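Local coordinates for protein SAM-dependent methyltransferase (Exiguobacterium sibiricum 255-15, PDB 3D2L) that probably transfers a methyl group from S-adenosylmethionine to an acceptor, as a methyltransferase with a Rossmann-like domain, at residues A25-L28 with E29-P33; I100-L103 with C104-N108; L50-H54 with Y55-G59. All coordinates share one frame; numbering follows the deposited sequence. Where two conformers were deposited one is given.

Interaction 1 of 3, residues A25-L28 with E29-P33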
loop_
_atom_site.group_PDB
_atom_site.type_symbol
_atom_site.label_atom_id
_atom_site.label_comp_id
_atom_site.label_asym_id
_atom_site.label_seq_id
_atom_site.Cartn_x
_atom_site.Cartn_y
_atom_site.Cartn_z
ATOM N N ALA A 25 -7.150 7.691 9.534
ATOM C CA ALA A 25 -7.704 9.005 9.856
ATOM C C ALA A 25 -7.820 9.853 8.589
ATOM O O ALA A 25 -8.776 10.601 8.419
ATOM C CB ALA A 25 -6.873 9.718 10.961
ATOM N N TRP A 26 -6.875 9.673 7.667
ATOM C CA TRP A 26 -6.874 10.381 6.377
ATOM C C TRP A 26 -8.009 9.907 5.465
ATOM O O TRP A 26 -8.714 10.712 4.869
ATOM C CB TRP A 26 -5.501 10.211 5.700
ATOM C CG TRP A 26 -5.444 10.682 4.276
ATOM C CD1 TRP A 26 -5.633 11.937 3.836
ATOM C CD2 TRP A 26 -5.141 9.895 3.127
ATOM N NE1 TRP A 26 -5.514 11.987 2.482
ATOM C CE2 TRP A 26 -5.208 10.751 2.011
ATOM C CE3 TRP A 26 -4.839 8.550 2.924
ATOM C CZ2 TRP A 26 -4.939 10.323 0.708
ATOM C CZ3 TRP A 26 -4.580 8.113 1.608
ATOM C CH2 TRP A 26 -4.628 9.013 0.523
ATOM N N VAL A 27 -8.206 8.598 5.383
ATOM C CA VAL A 27 -9.286 8.040 4.580
ATOM C C VAL A 27 -10.612 8.614 5.127
ATOM O O VAL A 27 -11.467 9.027 4.356
ATOM C CB VAL A 27 -9.272 6.475 4.545
ATOM C CG1 VAL A 27 -10.521 5.906 3.786
ATOM C CG2 VAL A 27 -7.939 5.915 3.914
ATOM N N LEU A 28 -10.759 8.653 6.453
ATOM C CA LEU A 28 -11.973 9.190 7.104
ATOM C C LEU A 28 -12.280 10.650 6.705
ATOM O O LEU A 28 -13.444 11.069 6.712
ATOM C CB LEU A 28 -11.860 9.012 8.608
ATOM C CG LEU A 28 -12.069 7.570 9.062
ATOM C CD1 LEU A 28 -11.647 7.384 10.473
ATOM C CD2 LEU A 28 -13.536 7.157 8.876
ATOM N N GLU A 29 -11.245 11.418 6.348
ATOM C CA GLU A 29 -11.427 12.794 5.879
ATOM C C GLU A 29 -11.947 12.880 4.465
ATOM O O GLU A 29 -12.477 13.922 4.078
ATOM C CB GLU A 29 -10.104 13.558 5.911
ATOM C CG GLU A 29 -9.470 13.629 7.273
ATOM C CD GLU A 29 -8.111 14.350 7.253
ATOM O OE1 GLU A 29 -7.448 14.403 6.174
ATOM O OE2 GLU A 29 -7.718 14.843 8.337
ATOM N N GLN A 30 -11.773 11.813 3.680
ATOM C CA GLN A 30 -12.167 11.794 2.281
ATOM C C GLN A 30 -13.354 10.940 1.926
ATOM O O GLN A 30 -13.990 11.226 0.920
ATOM C CB GLN A 30 -11.009 11.280 1.386
ATOM C CG GLN A 30 -9.678 11.844 1.703
ATOM C CD GLN A 30 -9.644 13.339 1.672
ATOM O OE1 GLN A 30 -10.400 13.982 0.937
ATOM N NE2 GLN A 30 -8.752 13.916 2.475
ATOM N N VAL A 31 -13.640 9.894 2.707
ATOM C CA VAL A 31 -14.715 8.950 2.367
ATOM C C VAL A 31 -15.591 8.818 3.567
ATOM O O VAL A 31 -15.088 8.499 4.632
ATOM C CB VAL A 31 -14.139 7.550 1.950
ATOM C CG1 VAL A 31 -15.283 6.530 1.576
ATOM C CG2 VAL A 31 -13.131 7.718 0.808
ATOM N N GLU A 32 -16.889 9.099 3.409
ATOM C CA GLU A 32 -17.841 9.032 4.541
ATOM C C GLU A 32 -17.883 7.652 5.160
ATOM O O GLU A 32 -17.957 6.654 4.435
ATOM C CB GLU A 32 -19.277 9.379 4.128
ATOM C CG GLU A 32 -19.539 10.822 3.732
ATOM C CD GLU A 32 -19.028 11.180 2.335
ATOM O OE1 GLU A 32 -18.312 10.345 1.708
ATOM O OE2 GLU A 32 -19.357 12.307 1.866
ATOM N N PRO A 33 -17.848 7.579 6.509
ATOM C CA PRO A 33 -17.949 6.271 7.100
ATOM C C PRO A 33 -19.195 5.564 6.649
ATOM O O PRO A 33 -20.162 6.213 6.284
ATOM C CB PRO A 33 -17.947 6.568 8.602
ATOM C CG PRO A 33 -17.127 7.825 8.695
ATOM C CD PRO A 33 -17.573 8.620 7.524
#
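Ala25 and Glu29 meet in the C-terminal part of helix 20-30, the helix that packs on the central sheet of a Rossmann-like methyltransferase fold and here runs out into the loop toward strand 36-40. Ala25 O takes a weak, bent hydrogen bond from Glu29 N at 3.3 Å, and Glu29 CG lies beside the same oxygen. Trp26 comes next. Its O receives two weak bonds, from Glu29 N and Gln30 N, a sign of a helix losing its regular pattern. With CG anti to the backbone N (chi1 170°), the indole runs beside Gln30, whose CG lies over one ring face; the bend at chi2 of Gln30 brings Gln30 NE2 to 3.8 Å from Trp26 NE1, with amide and ring planes 55° apart. The carboxylate of Glu29 stands instead at the ring edge, Glu29 OE1 3.9 Å from Trp26 CD1. The indole also packs on Leu134 and Val239 and meets Phe237 edge-to-face, joining the helix to strands 131-138 and 235-242. Val27 O takes two backbone bonds: Gln30 N, 2.9 Å from Val27 O, stands well above the carbonyl plane, while Val31 N, also 2.9 Å from Val27 O, comes almost straight in line with the C=O. The side chain of Val31 packs on Leu134 and Ala99 of the sheet. Leu28 reaches across the departing chain, its side chain roughly perpendicular to that of Pro33, and Leu28 CD2 rests 3.7 Å from Pro33 CG.

Interaction 2 of 3, residues I100-L103 with C104-N108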
loop_
_atom_site.group_PDB
_atom_site.type_symbol
_atom_site.label_atom_id
_atom_site.label_comp_id
_atom_site.label_asym_id
_atom_site.label_seq_id
_atom_site.Cartn_x
_atom_site.Cartn_y
_atom_site.Cartn_z
ATOM N N ILE A 100 -11.701 3.325 -3.623
ATOM C CA ILE A 100 -10.569 2.405 -3.707
ATOM C C ILE A 100 -9.405 3.029 -2.970
ATOM O O ILE A 100 -9.075 4.200 -3.183
ATOM C CB ILE A 100 -10.193 2.072 -5.204
ATOM C CG1 ILE A 100 -11.282 1.239 -5.838
ATOM C CG2 ILE A 100 -8.835 1.335 -5.320
ATOM C CD1 ILE A 100 -11.110 1.173 -7.349
ATOM N N THR A 101 -8.784 2.256 -2.067
ATOM C CA THR A 101 -7.619 2.714 -1.361
ATOM C C THR A 101 -6.413 1.857 -1.732
ATOM O O THR A 101 -6.484 0.626 -1.783
ATOM C CB THR A 101 -7.815 2.745 0.197
ATOM O OG1 THR A 101 -8.260 1.454 0.671
ATOM C CG2 THR A 101 -8.852 3.810 0.556
ATOM N N ILE A 102 -5.286 2.523 -1.943
ATOM C CA ILE A 102 -4.035 1.837 -2.267
ATOM C C ILE A 102 -3.007 2.486 -1.377
ATOM O O ILE A 102 -2.364 3.473 -1.722
ATOM C CB ILE A 102 -3.633 1.956 -3.747
ATOM C CG1 ILE A 102 -4.833 1.779 -4.663
ATOM C CG2 ILE A 102 -2.563 0.948 -4.047
ATOM C CD1 ILE A 102 -4.433 1.750 -6.147
ATOM N N LEU A 103 -2.846 1.888 -0.214
ATOM C CA LEU A 103 -2.122 2.506 0.870
ATOM C C LEU A 103 -0.731 2.003 1.137
ATOM O O LEU A 103 -0.339 0.922 0.697
ATOM C CB LEU A 103 -2.962 2.346 2.154
ATOM C CG LEU A 103 -4.409 2.811 2.134
ATOM C CD1 LEU A 103 -5.046 2.492 3.512
ATOM C CD2 LEU A 103 -4.516 4.283 1.813
ATOM N N CYS A 104 0.017 2.853 1.853
ATOM C CA CYS A 104 1.369 2.554 2.320
ATOM C C CYS A 104 2.329 2.191 1.194
ATOM O O CYS A 104 3.015 1.190 1.253
ATOM C CB CYS A 104 1.316 1.455 3.355
ATOM S SG CYS A 104 0.094 1.837 4.692
ATOM N N ASP A 105 2.384 3.050 0.184
ATOM C CA ASP A 105 3.278 2.885 -0.967
ATOM C C ASP A 105 3.146 1.565 -1.730
ATOM O O ASP A 105 4.041 1.170 -2.505
ATOM C CB ASP A 105 4.758 3.240 -0.650
ATOM C CG ASP A 105 5.351 2.444 0.518
ATOM O OD1 ASP A 105 5.170 2.883 1.661
ATOM O OD2 ASP A 105 6.028 1.420 0.295
ATOM N N SER A 106 1.997 0.904 -1.576
ATOM C CA SER A 106 1.722 -0.318 -2.309
ATOM C C SER A 106 1.736 -0.082 -3.824
ATOM O O SER A 106 2.133 -0.963 -4.612
ATOM C CB SER A 106 0.360 -0.847 -1.912
ATOM O OG SER A 106 0.182 -2.105 -2.500
ATOM N N LEU A 107 1.296 1.105 -4.241
ATOM C CA LEU A 107 1.269 1.427 -5.674
ATOM C C LEU A 107 2.654 1.447 -6.229
ATOM O O LEU A 107 2.866 1.161 -7.420
ATOM C CB LEU A 107 0.555 2.780 -5.929
ATOM C CG LEU A 107 0.230 3.027 -7.411
ATOM C CD1 LEU A 107 -0.961 2.257 -7.933
ATOM C CD2 LEU A 107 0.032 4.535 -7.576
ATOM N N ASN A 108 3.637 1.782 -5.383
ATOM C CA ASN A 108 5.028 1.824 -5.836
ATOM C C ASN A 108 5.689 0.491 -6.224
ATOM O O ASN A 108 6.769 0.493 -6.812
ATOM C CB ASN A 108 5.927 2.612 -4.855
ATOM C CG ASN A 108 5.619 4.081 -4.816
ATOM O OD1 ASN A 108 5.225 4.597 -3.769
ATOM N ND2 ASN A 108 5.681 4.743 -5.955
HETATM O O HOH W 1 0.254 3.257 -2.602
#
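Leu103 and Ser106 are the ends of a type I' beta turn that reverses the chain just beyond strand 97-102. Its backbone bond runs from Ser106 N to Leu103 O at 3.3 Å, with the donor 54° out of the carbonyl plane; Cys104 and Asp105 occupy the two middle positions, both with positive phi. One water makes a second, wider bridge: it donates to Ile102 O at 2.8 Å and accepts from Leu107 N at 2.9 Å, tying the strand's last residue to the 3-10 segment that begins there. Apolar contacts follow the same path. Ile102 CG2, anti to the backbone N, faces Ser106 CB at 4.0 Å and the start of Leu107, while the ends of the two longer chains meet, Ile102 CD1 lying 3.9 Å from Leu107 CD1. Cys104 SG folds back beside Leu103 CB. Partners outside fix the turn: Asp136 accepts from Cys104 N, and the carboxylate of Asp105 is held by Gln198 and Arg235. A loop at the C-terminal end of the fourth strand in a Rossmann-like sheet is, as in related methyltransferases, probably part of the cofactor and substrate cleft.

Interaction 3 of 3, residues L50-H54 with Y55-G59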
loop_
_atom_site.group_PDB
_atom_site.type_symbol
_atom_site.label_atom_id
_atom_site.label_comp_id
_atom_site.label_asym_id
_atom_site.label_seq_id
_atom_site.Cartn_x
_atom_site.Cartn_y
_atom_site.Cartn_z
ATOM N N LEU A 50 -8.532 -2.076 10.284
ATOM C CA LEU A 50 -8.862 -0.788 10.907
ATOM C C LEU A 50 -9.933 -0.068 10.106
ATOM O O LEU A 50 -10.840 0.513 10.673
ATOM C CB LEU A 50 -7.617 0.101 11.103
ATOM C CG LEU A 50 -6.632 -0.518 12.087
ATOM C CD1 LEU A 50 -5.389 0.303 12.121
ATOM C CD2 LEU A 50 -7.264 -0.674 13.507
ATOM N N LEU A 51 -9.812 -0.111 8.781
ATOM C CA LEU A 51 -10.831 0.433 7.889
ATOM C C LEU A 51 -12.164 -0.255 8.084
ATOM O O LEU A 51 -13.216 0.401 8.076
ATOM C CB LEU A 51 -10.360 0.250 6.436
ATOM C CG LEU A 51 -9.213 1.186 6.013
ATOM C CD1 LEU A 51 -8.649 0.820 4.634
ATOM C CD2 LEU A 51 -9.717 2.625 6.029
ATOM N N ALA A 52 -12.138 -1.571 8.301
ATOM C CA ALA A 52 -13.394 -2.359 8.495
ATOM C C ALA A 52 -14.210 -1.874 9.709
ATOM O O ALA A 52 -15.417 -2.145 9.819
ATOM C CB ALA A 52 -13.082 -3.826 8.638
ATOM N N ASP A 53 -13.556 -1.148 10.608
ATOM C CA ASP A 53 -14.259 -0.567 11.737
ATOM C C ASP A 53 -15.073 0.667 11.344
ATOM O O ASP A 53 -15.850 1.150 12.133
ATOM C CB ASP A 53 -13.290 -0.263 12.871
ATOM C CG ASP A 53 -12.683 -1.518 13.449
ATOM O OD1 ASP A 53 -13.264 -2.612 13.273
ATOM O OD2 ASP A 53 -11.635 -1.419 14.099
ATOM N N HIS A 54 -14.934 1.156 10.113
ATOM C CA HIS A 54 -15.656 2.350 9.686
ATOM C C HIS A 54 -16.390 2.218 8.379
ATOM O O HIS A 54 -17.271 3.029 8.091
ATOM C CB HIS A 54 -14.665 3.518 9.556
ATOM C CG HIS A 54 -13.861 3.744 10.797
ATOM N ND1 HIS A 54 -14.346 4.456 11.877
ATOM C CD2 HIS A 54 -12.627 3.320 11.149
ATOM C CE1 HIS A 54 -13.435 4.469 12.832
ATOM N NE2 HIS A 54 -12.389 3.775 12.425
ATOM N N TYR A 55 -16.034 1.188 7.618
ATOM C CA TYR A 55 -16.499 1.003 6.251
ATOM C C TYR A 55 -16.823 -0.466 5.983
ATOM O O TYR A 55 -16.405 -1.342 6.739
ATOM C CB TYR A 55 -15.356 1.383 5.309
ATOM C CG TYR A 55 -14.861 2.795 5.401
ATOM C CD1 TYR A 55 -15.600 3.836 4.836
ATOM C CD2 TYR A 55 -13.625 3.108 6.005
ATOM C CE1 TYR A 55 -15.187 5.142 4.935
ATOM C CE2 TYR A 55 -13.184 4.431 6.057
ATOM C CZ TYR A 55 -13.971 5.439 5.506
ATOM O OH TYR A 55 -13.580 6.761 5.536
ATOM N N GLU A 56 -17.602 -0.731 4.931
ATOM C CA GLU A 56 -17.778 -2.098 4.425
ATOM C C GLU A 56 -16.557 -2.303 3.512
ATOM O O GLU A 56 -16.523 -1.776 2.426
ATOM C CB GLU A 56 -19.069 -2.247 3.617
ATOM C CG GLU A 56 -20.340 -1.719 4.329
ATOM C CD GLU A 56 -20.643 -2.441 5.644
ATOM O OE1 GLU A 56 -20.573 -3.695 5.649
ATOM O OE2 GLU A 56 -20.971 -1.751 6.657
ATOM N N VAL A 57 -15.577 -3.101 3.935
ATOM C CA VAL A 57 -14.306 -3.215 3.216
ATOM C C VAL A 57 -14.052 -4.567 2.618
ATOM O O VAL A 57 -14.431 -5.607 3.169
ATOM C CB VAL A 57 -13.094 -2.845 4.173
ATOM C CG1 VAL A 57 -11.776 -2.603 3.369
ATOM C CG2 VAL A 57 -13.417 -1.623 4.940
ATOM N N THR A 58 -13.402 -4.544 1.465
ATOM C CA THR A 58 -12.959 -5.735 0.784
ATOM C C THR A 58 -11.479 -5.512 0.533
ATOM O O THR A 58 -11.093 -4.419 0.087
ATOM C CB THR A 58 -13.676 -5.921 -0.549
ATOM O OG1 THR A 58 -15.063 -6.095 -0.313
ATOM C CG2 THR A 58 -13.146 -7.104 -1.271
ATOM N N GLY A 59 -10.650 -6.502 0.887
ATOM C CA GLY A 59 -9.227 -6.442 0.653
ATOM C C GLY A 59 -8.763 -7.305 -0.513
ATOM O O GLY A 59 -9.237 -8.415 -0.732
#
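The second half of a beta-alpha-beta crossover, strand 36-40, helix 46-51, strand 56-61, turns here: past Leu51 the chain leaves helix 46-51 and swings through Tyr55 into the next parallel strand of the Rossmann-like sheet. Leu51 O is the anchor of the turn, taking His54 N at 2.8 Å and Tyr55 N at 3.0 Å, the latter approaching almost head-on to the carbonyl. The first torsion of Tyr55, with CG beside the backbone N (chi1 -61°), turns the ring so that its edge meets Leu51 O. Each neighbour meets the ring differently. His54 CB packs over the face as a CH-pi contact, 4.2 Å from the centroid of the Tyr55 ring and 28° off the normal, and His54 O lies over the same face. Leu51 O stands near the ring plane, 3.4 Å from Tyr55 CD2. Leu51 CD2 lies 3.9 Å from Tyr55 CE2, the two side chains slanting past each other. Beyond the segments the ring is lined by Val27, Leu28 and Ile37, and its OH probably hydrogen-bonds to Val31 O, which would tie the turn to the chain just after helix 20-30. A leucine in place of Tyr55 would probably leave Val31 O without its hydroxyl mate and the CB of His54 without an aromatic face to pack on. Asp53 forms a salt bridge with Arg79. On the strand, the CB of Val57 is directed toward Leu51 and Ala52: Val57 CG2 lies 3.9 Å from Leu51 CB and 4.3 Å from Ala52 CB, with the backbone Ala52 N nearer still at 3.6 Å from that same methyl.

In the fold
Along the chain the order is interaction 1, interaction 3, interaction 2, each closed before the next opens. Interactions 1 and 3 lie about 11 Å apart between centres, on the same side of the chain's centre, and interaction 2 sits about 15 Å from each, near the middle of the molecule. All three meet round the seven-stranded mixed sheet: residues 25-33 end the helix laid against it, 50-59 lead into strand 56-61, and interaction 2 carries the chain out of strand 97-102. The Tyr55 hydroxyl joins 1 and 3. Trp26 and Leu51 both pack on Leu103, which places 25-33 and 50-59 beside the loop after strand 97-102, probably on the cofactor side.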